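Local coordinates for protein leucine aminopeptidase (Legionella pneumophila, PDB 5GNE) that is probably a zinc-dependent aminopeptidase of the M28 family, removing residues from the N-terminal ends of peptides, at residues R127-A138 with K167-T175; F145-D156 with R217-E225. All blocks are in the same frame, centred on the assembly; numbering follows the deposited sequence.

Interaction 1 of 2, residues R127-A138 with K167-T175; sequences RSAKSRTGVEAA and KFIQPSVVT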
loop_
_atom_site.group_PDB
_atom_site.type_symbol
_atom_site.label_atom_id
_atom_site.label_comp_id
_atom_site.label_asym_id
_atom_site.label_seq_id
_atom_site.Cartn_x
_atom_site.Cartn_y
_atom_site.Cartn_z
ATOM N N ARG A 127 15.135 4.169 -1.686
ATOM C CA ARG A 127 14.541 2.973 -2.271
ATOM C C ARG A 127 13.718 3.358 -3.524
ATOM O O ARG A 127 12.596 2.878 -3.730
ATOM C CB ARG A 127 13.657 2.261 -1.248
ATOM C CG ARG A 127 14.338 1.750 -0.004
ATOM C CD ARG A 127 13.316 1.202 0.996
ATOM N NE ARG A 127 13.092 2.173 2.066
ATOM C CZ ARG A 127 11.935 2.768 2.324
ATOM N NH1 ARG A 127 10.858 2.486 1.629
ATOM N NH2 ARG A 127 11.851 3.634 3.307
ATOM N N SER A 128 14.291 4.208 -4.369
ATOM C CA SER A 128 13.603 4.725 -5.553
ATOM C C SER A 128 13.347 3.671 -6.629
ATOM O O SER A 128 14.169 2.793 -6.845
ATOM C CB SER A 128 14.409 5.872 -6.149
ATOM O OG SER A 128 14.096 6.052 -7.515
ATOM N N ALA A 129 12.223 3.778 -7.331
ATOM C CA ALA A 129 11.897 2.809 -8.369
ATOM C C ALA A 129 12.869 2.845 -9.547
ATOM O O ALA A 129 12.892 1.917 -10.354
ATOM C CB ALA A 129 10.454 3.016 -8.866
ATOM N N LYS A 130 13.649 3.915 -9.652
ATOM C CA LYS A 130 14.657 4.026 -10.701
ATOM C C LYS A 130 16.042 3.552 -10.266
ATOM O O LYS A 130 16.893 3.297 -11.119
ATOM C CB LYS A 130 14.803 5.472 -11.196
ATOM C CG LYS A 130 13.591 6.096 -11.827
ATOM C CD LYS A 130 13.883 7.545 -12.225
ATOM C CE LYS A 130 13.357 7.848 -13.634
ATOM N NZ LYS A 130 13.908 9.111 -14.217
ATOM N N SER A 131 16.294 3.448 -8.961
ATOM C CA SER A 131 17.675 3.246 -8.515
ATOM C C SER A 131 17.981 1.780 -8.223
ATOM O O SER A 131 17.087 0.944 -8.099
ATOM C CB SER A 131 17.996 4.101 -7.278
ATOM O OG SER A 131 17.403 3.583 -6.097
ATOM N N ARG A 132 19.270 1.484 -8.151
ATOM C CA ARG A 132 19.765 0.157 -7.835
ATOM C C ARG A 132 19.357 -0.227 -6.409
ATOM O O ARG A 132 18.927 -1.357 -6.161
ATOM C CB ARG A 132 21.282 0.102 -8.046
ATOM C CG ARG A 132 21.883 -1.299 -8.037
ATOM C CD ARG A 132 21.059 -2.227 -8.960
ATOM N NE ARG A 132 21.492 -3.634 -8.969
ATOM C CZ ARG A 132 21.542 -4.449 -7.915
ATOM N NH1 ARG A 132 21.245 -4.002 -6.717
ATOM N NH2 ARG A 132 21.930 -5.713 -8.054
ATOM N N THR A 133 19.517 0.697 -5.465
ATOM C CA THR A 133 19.096 0.417 -4.100
ATOM C C THR A 133 17.615 0.104 -4.039
ATOM O O THR A 133 17.208 -0.808 -3.330
ATOM C CB THR A 133 19.400 1.581 -3.149
ATOM O OG1 THR A 133 19.037 2.821 -3.773
ATOM C CG2 THR A 133 20.874 1.610 -2.809
ATOM N N GLY A 134 16.814 0.844 -4.803
ATOM C CA GLY A 134 15.394 0.562 -4.923
ATOM C C GLY A 134 15.111 -0.864 -5.369
ATOM O O GLY A 134 14.182 -1.499 -4.883
ATOM N N VAL A 135 15.930 -1.378 -6.278
ATOM C CA VAL A 135 15.818 -2.761 -6.725
ATOM C C VAL A 135 16.226 -3.728 -5.610
ATOM O O VAL A 135 15.563 -4.737 -5.376
ATOM C CB VAL A 135 16.677 -3.005 -7.990
ATOM C CG1 VAL A 135 16.750 -4.491 -8.329
ATOM C CG2 VAL A 135 16.142 -2.169 -9.162
ATOM N N GLU A 136 17.317 -3.425 -4.923
ATOM C CA GLU A 136 17.764 -4.262 -3.819
ATOM C C GLU A 136 16.705 -4.414 -2.759
ATOM O O GLU A 136 16.477 -5.526 -2.259
ATOM C CB GLU A 136 19.032 -3.689 -3.186
ATOM C CG GLU A 136 20.243 -3.921 -4.021
ATOM C CD GLU A 136 21.423 -3.043 -3.664
ATOM O OE1 GLU A 136 21.331 -2.300 -2.669
ATOM O OE2 GLU A 136 22.450 -3.101 -4.380
ATOM N N ALA A 137 16.026 -3.312 -2.446
ATOM C CA ALA A 137 15.028 -3.359 -1.388
ATOM C C ALA A 137 13.969 -4.401 -1.738
ATOM O O ALA A 137 13.598 -5.235 -0.898
ATOM C CB ALA A 137 14.422 -1.989 -1.154
ATOM N N ALA A 138 13.565 -4.422 -3.001
ATOM C CA ALA A 138 12.557 -5.371 -3.444
ATOM C C ALA A 138 13.104 -6.786 -3.336
ATOM O O ALA A 138 12.438 -7.674 -2.810
ATOM C CB ALA A 138 12.113 -5.064 -4.862
ATOM N N LYS A 167 8.719 0.690 -17.444
ATOM C CA LYS A 167 9.062 2.046 -17.050
ATOM C C LYS A 167 10.010 2.119 -15.876
ATOM O O LYS A 167 10.743 3.094 -15.750
ATOM C CB LYS A 167 7.784 2.834 -16.737
ATOM C CG LYS A 167 6.661 2.524 -17.710
ATOM C CD LYS A 167 5.414 3.332 -17.432
ATOM C CE LYS A 167 5.238 4.454 -18.456
ATOM N NZ LYS A 167 4.006 5.296 -18.226
ATOM N N PHE A 168 9.972 1.118 -14.999
ATOM C CA PHE A 168 10.771 1.160 -13.766
ATOM C C PHE A 168 11.457 -0.159 -13.434
ATOM O O PHE A 168 10.814 -1.204 -13.379
ATOM C CB PHE A 168 9.885 1.606 -12.605
ATOM C CG PHE A 168 9.416 3.033 -12.714
ATOM C CD1 PHE A 168 10.281 4.087 -12.445
ATOM C CD2 PHE A 168 8.136 3.328 -13.153
ATOM C CE1 PHE A 168 9.849 5.420 -12.552
ATOM C CE2 PHE A 168 7.702 4.652 -13.270
ATOM C CZ PHE A 168 8.555 5.696 -12.971
ATOM N N ILE A 169 12.762 -0.106 -13.187
ATOM C CA ILE A 169 13.526 -1.323 -12.914
ATOM C C ILE A 169 13.133 -2.006 -11.599
ATOM O O ILE A 169 13.364 -3.193 -11.418
ATOM C CB ILE A 169 15.054 -1.049 -12.919
ATOM C CG1 ILE A 169 15.418 0.111 -11.996
ATOM C CG2 ILE A 169 15.548 -0.758 -14.321
ATOM C CD1 ILE A 169 16.918 0.257 -11.775
ATOM N N GLN A 170 12.546 -1.266 -10.675
ATOM C CA GLN A 170 12.132 -1.860 -9.409
ATOM C C GLN A 170 10.836 -2.660 -9.577
ATOM O O GLN A 170 9.815 -2.120 -9.984
ATOM C CB GLN A 170 11.958 -0.763 -8.355
ATOM C CG GLN A 170 11.463 -1.239 -7.010
ATOM C CD GLN A 170 11.073 -0.081 -6.124
ATOM O OE1 GLN A 170 10.136 0.649 -6.424
ATOM N NE2 GLN A 170 11.789 0.100 -5.040
ATOM N N PRO A 171 10.866 -3.959 -9.250
ATOM C CA PRO A 171 9.648 -4.762 -9.385
ATOM C C PRO A 171 8.843 -4.764 -8.096
ATOM O O PRO A 171 9.392 -4.454 -7.026
ATOM C CB PRO A 171 10.191 -6.162 -9.652
ATOM C CG PRO A 171 11.417 -6.192 -8.849
ATOM C CD PRO A 171 12.009 -4.791 -8.851
ATOM N N SER A 172 7.572 -5.134 -8.188
ATOM C CA SER A 172 6.792 -5.416 -6.999
ATOM C C SER A 172 7.080 -6.844 -6.542
ATOM O O SER A 172 7.515 -7.668 -7.340
ATOM C CB SER A 172 5.306 -5.249 -7.309
ATOM O OG SER A 172 4.994 -3.884 -7.435
ATOM N N VAL A 173 6.756 -7.165 -5.295
ATOM C CA VAL A 173 6.921 -8.521 -4.811
ATOM C C VAL A 173 5.642 -9.017 -4.176
ATOM O O VAL A 173 5.137 -8.417 -3.224
ATOM C CB VAL A 173 8.041 -8.608 -3.782
ATOM C CG1 VAL A 173 8.198 -10.052 -3.302
ATOM C CG2 VAL A 173 9.350 -8.047 -4.349
ATOM N N VAL A 174 5.130 -10.127 -4.705
ATOM C CA VAL A 174 3.921 -10.762 -4.215
ATOM C C VAL A 174 4.327 -12.055 -3.507
ATOM O O VAL A 174 5.047 -12.871 -4.078
ATOM C CB VAL A 174 2.949 -11.076 -5.380
ATOM C CG1 VAL A 174 1.679 -11.806 -4.898
ATOM C CG2 VAL A 174 2.580 -9.805 -6.110
ATOM N N THR A 175 3.887 -12.231 -2.260
ATOM C CA THR A 175 4.103 -13.476 -1.524
ATOM C C THR A 175 2.767 -13.952 -0.984
ATOM O O THR A 175 1.836 -13.152 -0.847
ATOM C CB THR A 175 5.053 -13.316 -0.364
ATOM O OG1 THR A 175 4.377 -12.632 0.700
ATOM C CG2 THR A 175 6.302 -12.556 -0.797
#

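Interaction 2 of 2, residues F145-D156 with R217-E225; sequences FDTLAQDYGRKD and RVVFSSNFE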
loop_
_atom_site.group_PDB
_atom_site.type_symbol
_atom_site.label_atom_id
_atom_site.label_comp_id
_atom_site.label_asym_id
_atom_site.label_seq_id
_atom_site.Cartn_x
_atom_site.Cartn_y
_atom_site.Cartn_z
ATOM N N PHE A 145 11.002 -13.193 2.851
ATOM C CA PHE A 145 9.850 -14.077 2.875
ATOM C C PHE A 145 10.304 -15.510 2.640
ATOM O O PHE A 145 9.995 -16.397 3.435
ATOM C CB PHE A 145 8.815 -13.676 1.815
ATOM C CG PHE A 145 7.607 -14.577 1.783
ATOM C CD1 PHE A 145 6.515 -14.316 2.596
ATOM C CD2 PHE A 145 7.569 -15.698 0.954
ATOM C CE1 PHE A 145 5.395 -15.158 2.576
ATOM C CE2 PHE A 145 6.457 -16.540 0.928
ATOM C CZ PHE A 145 5.374 -16.271 1.741
ATOM N N ASP A 146 11.053 -15.724 1.560
ATOM C CA ASP A 146 11.553 -17.051 1.211
ATOM C C ASP A 146 12.289 -17.699 2.379
ATOM O O ASP A 146 12.054 -18.872 2.708
ATOM C CB ASP A 146 12.480 -16.973 -0.004
ATOM C CG ASP A 146 11.807 -16.392 -1.222
ATOM O OD1 ASP A 146 10.561 -16.477 -1.318
ATOM O OD2 ASP A 146 12.530 -15.841 -2.082
ATOM N N THR A 147 13.178 -16.926 3.001
ATOM C CA THR A 147 13.941 -17.403 4.142
ATOM C C THR A 147 13.007 -17.849 5.264
ATOM O O THR A 147 13.139 -18.960 5.791
ATOM C CB THR A 147 14.913 -16.334 4.672
ATOM O OG1 THR A 147 15.953 -16.099 3.711
ATOM C CG2 THR A 147 15.538 -16.802 5.989
ATOM N N LEU A 148 12.078 -16.973 5.637
ATOM C CA LEU A 148 11.111 -17.284 6.686
ATOM C C LEU A 148 10.341 -18.573 6.408
ATOM O O LEU A 148 10.185 -19.421 7.289
ATOM C CB LEU A 148 10.109 -16.136 6.830
ATOM C CG LEU A 148 10.512 -14.946 7.695
ATOM C CD1 LEU A 148 9.428 -13.878 7.655
ATOM C CD2 LEU A 148 10.774 -15.392 9.112
ATOM N N ALA A 149 9.906 -18.743 5.164
ATOM C CA ALA A 149 9.164 -19.939 4.782
ATOM C C ALA A 149 10.044 -21.182 4.840
ATOM O O ALA A 149 9.557 -22.265 5.146
ATOM C CB ALA A 149 8.558 -19.779 3.399
ATOM N N GLN A 150 11.338 -21.024 4.569
ATOM C CA GLN A 150 12.265 -22.153 4.654
ATOM C C GLN A 150 12.578 -22.456 6.109
ATOM O O GLN A 150 12.594 -23.611 6.508
ATOM C CB GLN A 150 13.577 -21.868 3.906
ATOM C CG GLN A 150 13.456 -21.710 2.385
ATOM C CD GLN A 150 14.810 -21.535 1.703
ATOM O OE1 GLN A 150 15.727 -22.330 1.916
ATOM N NE2 GLN A 150 14.939 -20.488 0.882
ATOM N N ASP A 151 12.759 -21.410 6.908
ATOM C CA ASP A 151 13.024 -21.558 8.335
ATOM C C ASP A 151 11.904 -22.222 9.134
ATOM O O ASP A 151 12.160 -22.919 10.105
ATOM C CB ASP A 151 13.307 -20.185 8.952
ATOM C CG ASP A 151 14.662 -19.641 8.572
ATOM O OD1 ASP A 151 15.370 -20.303 7.782
ATOM O OD2 ASP A 151 15.006 -18.538 9.045
ATOM N N TYR A 152 10.662 -22.020 8.735
ATOM C CA TYR A 152 9.559 -22.668 9.439
ATOM C C TYR A 152 8.995 -23.863 8.664
ATOM O O TYR A 152 7.898 -24.340 8.963
ATOM C CB TYR A 152 8.451 -21.642 9.762
ATOM C CG TYR A 152 8.868 -20.577 10.775
ATOM C CD1 TYR A 152 9.538 -19.419 10.383
ATOM C CD2 TYR A 152 8.612 -20.750 12.129
ATOM C CE1 TYR A 152 9.922 -18.456 11.315
ATOM C CE2 TYR A 152 8.998 -19.803 13.065
ATOM C CZ TYR A 152 9.649 -18.659 12.658
ATOM O OH TYR A 152 10.019 -17.724 13.603
ATOM N N GLY A 153 9.767 -24.345 7.689
ATOM C CA GLY A 153 9.423 -25.505 6.880
ATOM C C GLY A 153 8.014 -25.463 6.324
ATOM O O GLY A 153 7.260 -26.437 6.402
ATOM N N ARG A 154 7.674 -24.327 5.734
ATOM C CA ARG A 154 6.378 -24.146 5.115
ATOM C C ARG A 154 6.513 -24.202 3.577
ATOM O O ARG A 154 7.094 -23.307 2.959
ATOM C CB ARG A 154 5.807 -22.811 5.612
ATOM C CG ARG A 154 4.335 -22.622 5.466
ATOM C CD ARG A 154 3.507 -23.429 6.436
ATOM N NE ARG A 154 2.113 -23.307 6.025
ATOM C CZ ARG A 154 1.233 -22.459 6.549
ATOM N NH1 ARG A 154 1.572 -21.665 7.561
ATOM N NH2 ARG A 154 -0.001 -22.435 6.072
ATOM N N LYS A 155 5.970 -25.256 2.972
ATOM C CA LYS A 155 6.083 -25.492 1.527
ATOM C C LYS A 155 4.882 -24.896 0.845
ATOM O O LYS A 155 4.776 -24.817 -0.379
ATOM C CB LYS A 155 6.161 -26.991 1.225
ATOM C CG LYS A 155 7.332 -27.701 1.880
ATOM C CD LYS A 155 8.651 -27.275 1.264
ATOM C CE LYS A 155 9.827 -28.061 1.842
ATOM N NZ LYS A 155 10.120 -27.699 3.261
ATOM N N ASP A 156 4.013 -24.417 1.710
ATOM C CA ASP A 156 2.642 -24.038 1.454
ATOM C C ASP A 156 2.557 -22.631 0.817
ATOM O O ASP A 156 1.522 -21.968 0.869
ATOM C CB ASP A 156 1.921 -24.088 2.800
ATOM C CG ASP A 156 0.445 -24.017 2.674
ATOM O OD1 ASP A 156 -0.060 -24.203 1.551
ATOM O OD2 ASP A 156 -0.210 -23.744 3.701
ATOM N N ARG A 217 5.720 -13.154 9.678
ATOM C CA ARG A 217 6.543 -14.006 10.503
ATOM C C ARG A 217 5.765 -14.604 11.670
ATOM O O ARG A 217 5.912 -15.783 11.985
ATOM C CB ARG A 217 7.707 -13.201 11.062
ATOM C CG ARG A 217 8.687 -14.014 11.910
ATOM C CD ARG A 217 9.622 -13.099 12.710
ATOM N NE ARG A 217 8.915 -12.544 13.860
ATOM C CZ ARG A 217 8.554 -13.258 14.926
ATOM N NH1 ARG A 217 8.865 -14.544 14.996
ATOM N NH2 ARG A 217 7.895 -12.684 15.926
ATOM N N VAL A 218 4.920 -13.799 12.300
ATOM C CA VAL A 218 3.991 -14.326 13.289
ATOM C C VAL A 218 3.117 -15.456 12.732
ATOM O O VAL A 218 3.025 -16.526 13.333
ATOM C CB VAL A 218 3.117 -13.209 13.863
ATOM C CG1 VAL A 218 2.003 -13.800 14.713
ATOM C CG2 VAL A 218 3.987 -12.274 14.692
ATOM N N VAL A 219 2.527 -15.237 11.563
ATOM C CA VAL A 219 1.736 -16.270 10.897
ATOM C C VAL A 219 2.542 -17.565 10.649
ATOM O O VAL A 219 2.035 -18.657 10.878
ATOM C CB VAL A 219 1.173 -15.755 9.552
ATOM C CG1 VAL A 219 0.667 -16.905 8.711
ATOM C CG2 VAL A 219 0.059 -14.726 9.782
ATOM N N PHE A 220 3.806 -17.455 10.245
ATOM C CA PHE A 220 4.631 -18.653 10.036
ATOM C C PHE A 220 4.857 -19.412 11.343
ATOM O O PHE A 220 4.897 -20.648 11.361
ATOM C CB PHE A 220 6.000 -18.318 9.419
ATOM C CG PHE A 220 5.985 -18.112 7.920
ATOM C CD1 PHE A 220 5.578 -19.114 7.080
ATOM C CD2 PHE A 220 6.446 -16.938 7.356
ATOM C CE1 PHE A 220 5.580 -18.933 5.704
ATOM C CE2 PHE A 220 6.454 -16.753 5.981
ATOM C CZ PHE A 220 6.026 -17.745 5.160
ATOM N N SER A 221 5.027 -18.671 12.429
ATOM C CA SER A 221 5.286 -19.281 13.730
ATOM C C SER A 221 3.993 -19.667 14.468
ATOM O O SER A 221 4.045 -20.281 15.522
ATOM C CB SER A 221 6.135 -18.349 14.589
ATOM O OG SER A 221 5.464 -17.125 14.776
ATOM N N SER A 222 2.844 -19.281 13.927
ATOM C CA SER A 222 1.542 -19.700 14.474
ATOM C C SER A 222 1.341 -21.225 14.593
ATOM O O SER A 222 1.953 -22.003 13.862
ATOM C CB SER A 222 0.416 -19.115 13.599
ATOM O OG SER A 222 -0.860 -19.724 13.823
ATOM N N ASN A 223 0.485 -21.633 15.533
ATOM C CA ASN A 223 0.183 -23.049 15.772
ATOM C C ASN A 223 -1.054 -23.503 14.987
ATOM O O ASN A 223 -1.369 -24.689 14.939
ATOM C CB ASN A 223 -0.013 -23.327 17.265
ATOM C CG ASN A 223 1.281 -23.711 17.960
ATOM O OD1 ASN A 223 1.813 -22.954 18.776
ATOM N ND2 ASN A 223 1.795 -24.898 17.640
ATOM N N PHE A 224 -1.783 -22.546 14.430
ATOM C CA PHE A 224 -2.931 -22.852 13.592
ATOM C C PHE A 224 -2.699 -22.317 12.175
ATOM O O PHE A 224 -1.925 -21.387 11.942
ATOM C CB PHE A 224 -4.233 -22.304 14.189
ATOM C CG PHE A 224 -4.205 -20.818 14.465
ATOM C CD1 PHE A 224 -4.537 -19.900 13.472
ATOM C CD2 PHE A 224 -3.829 -20.341 15.719
ATOM C CE1 PHE A 224 -4.501 -18.550 13.724
ATOM C CE2 PHE A 224 -3.801 -18.991 15.974
ATOM C CZ PHE A 224 -4.136 -18.098 14.975
ATOM N N GLU A 225 -3.331 -22.968 11.222
ATOM C CA GLU A 225 -3.277 -22.554 9.837
ATOM C C GLU A 225 -4.481 -21.659 9.562
ATOM O O GLU A 225 -5.393 -21.573 10.381
ATOM C CB GLU A 225 -3.254 -23.762 8.920
ATOM C CG GLU A 225 -1.915 -24.468 8.942
ATOM C CD GLU A 225 -1.578 -25.081 7.611
ATOM O OE1 GLU A 225 -2.469 -25.110 6.743
ATOM O OE2 GLU A 225 -0.432 -25.520 7.421
HETATM O O HOH W 1 -0.385 -20.357 9.700
#

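Interaction 1 of 2, residues R127-A138 with K167-T175
Gln170, the first residue after the corner at Ile169, meets Ala129 and Gly134 in the turn that leads into helix 132-151. Its backbone N donates to Ala129 O at 3.2 Å, tying the chain just past the corner to the loop. From there the side chain runs in toward the helix start: CB lies against Ala129 CA and O, and CG and CD pass beside Gly134 O. The chain is extended, with CG anti to the backbone N (chi1 177°), and this carries the amide between loop and helix. There OE1 rests 3.4 Å from Ala129 CB, while NE2 spends both hydrogens on backbone carbonyls. Its straighter bond, 2.9 Å long with an N-H...O angle of 164°, goes from NE2 to Gly134 O, which lies in the amide plane; the bond to Arg127 O is more bent. Glycine suits position 134, where a side chain would collide with Ser128 O. The Arg127 guanidinium donates to Gly201 O and Ile192 O, its side chain about 6 Å from that of the zinc ligand His191.

Around this polar core the packing is apolar. Ile169 CD1 meets Val135 CG2 at 3.6 Å, Lys130 CG lies at the edge of the Phe168 ring, and the small Ala138 CB lets strand 170-177 run close beside the helix. A buried primary amide can thus bind loop and first helical turn together, fixing both without a charge.

Interaction 2 of 2, residues F145-D156 with R217-E225
Phe220, near the C-terminal end of helix 202-221, is pushed into the flank of the last turns of helix 132-151. One face of its ring lies under the backbone of Leu148 and Ala149, with Ala149 CA 4.1 Å from the ring centroid in a CH-pi contact. Ala149 CB touches CZ, Leu148 CB meets CD2, and the ring of Phe145 approaches CZ obliquely, its plane at 56° to that of Phe220. A flat aromatic fits here because alanine at 149 lets the ring come close to the helix.

Tyr152, just past the helix end, packs on the other segment through its ring face. Phe220 CB sits over that face, and Tyr152 CE2 packs 3.6 Å from Ser221 CB. The phenol oxygen ends at the edge of the Arg217 guanidinium, whose stronger partner is Glu214. Gly153, with positive phi, closes a Schellman motif and turns the chain toward Arg154.

Arg154 joins both chemistries. Its CG lies at the edge of the Phe220 ring and CB packs beside CE1; the bend at chi2 (73°) turns the guanidinium toward two acids. NH2 donates in plane to Asp156 OD2 at 2.7 Å, whereas Glu225 OE2 lies over the guanidinium face, 3.4 Å from NH2, and is held by charge alone. A water accepts from NH1 and donates to Val219 O and Phe224 O. Glu225 also pairs with Lys181.

Helix segments 145-151 and 217-221 run nearly parallel, 15° apart, and Phe145, Phe220 and Ala149 settle on Val157 of strand 157-164, with Ile177 of strand 170-177 also touching both phenylalanines.

How the interactions relate
From the N-terminal side the chain enters 127-138, follows helix 132-151 to its end and the loop after it to 156, makes strand 157-164 and returns at 167-175, where interaction 1 closes a loop with 28 residues between the segments. It then runs along strands 170-177 and 185-191 and helix 202-221 to reach 217-225, where interaction 2 closes a second, with 60 residues between. The segments alternate, so the loops cross rather than nest. Interaction 1 fastens the N-terminal end of helix 132-151 to strand 170-177, next to the outermost strand of the mixed sheet, and interaction 2 joins its C-terminal end to helix 202-221. They meet where Thr175 packs against Phe145.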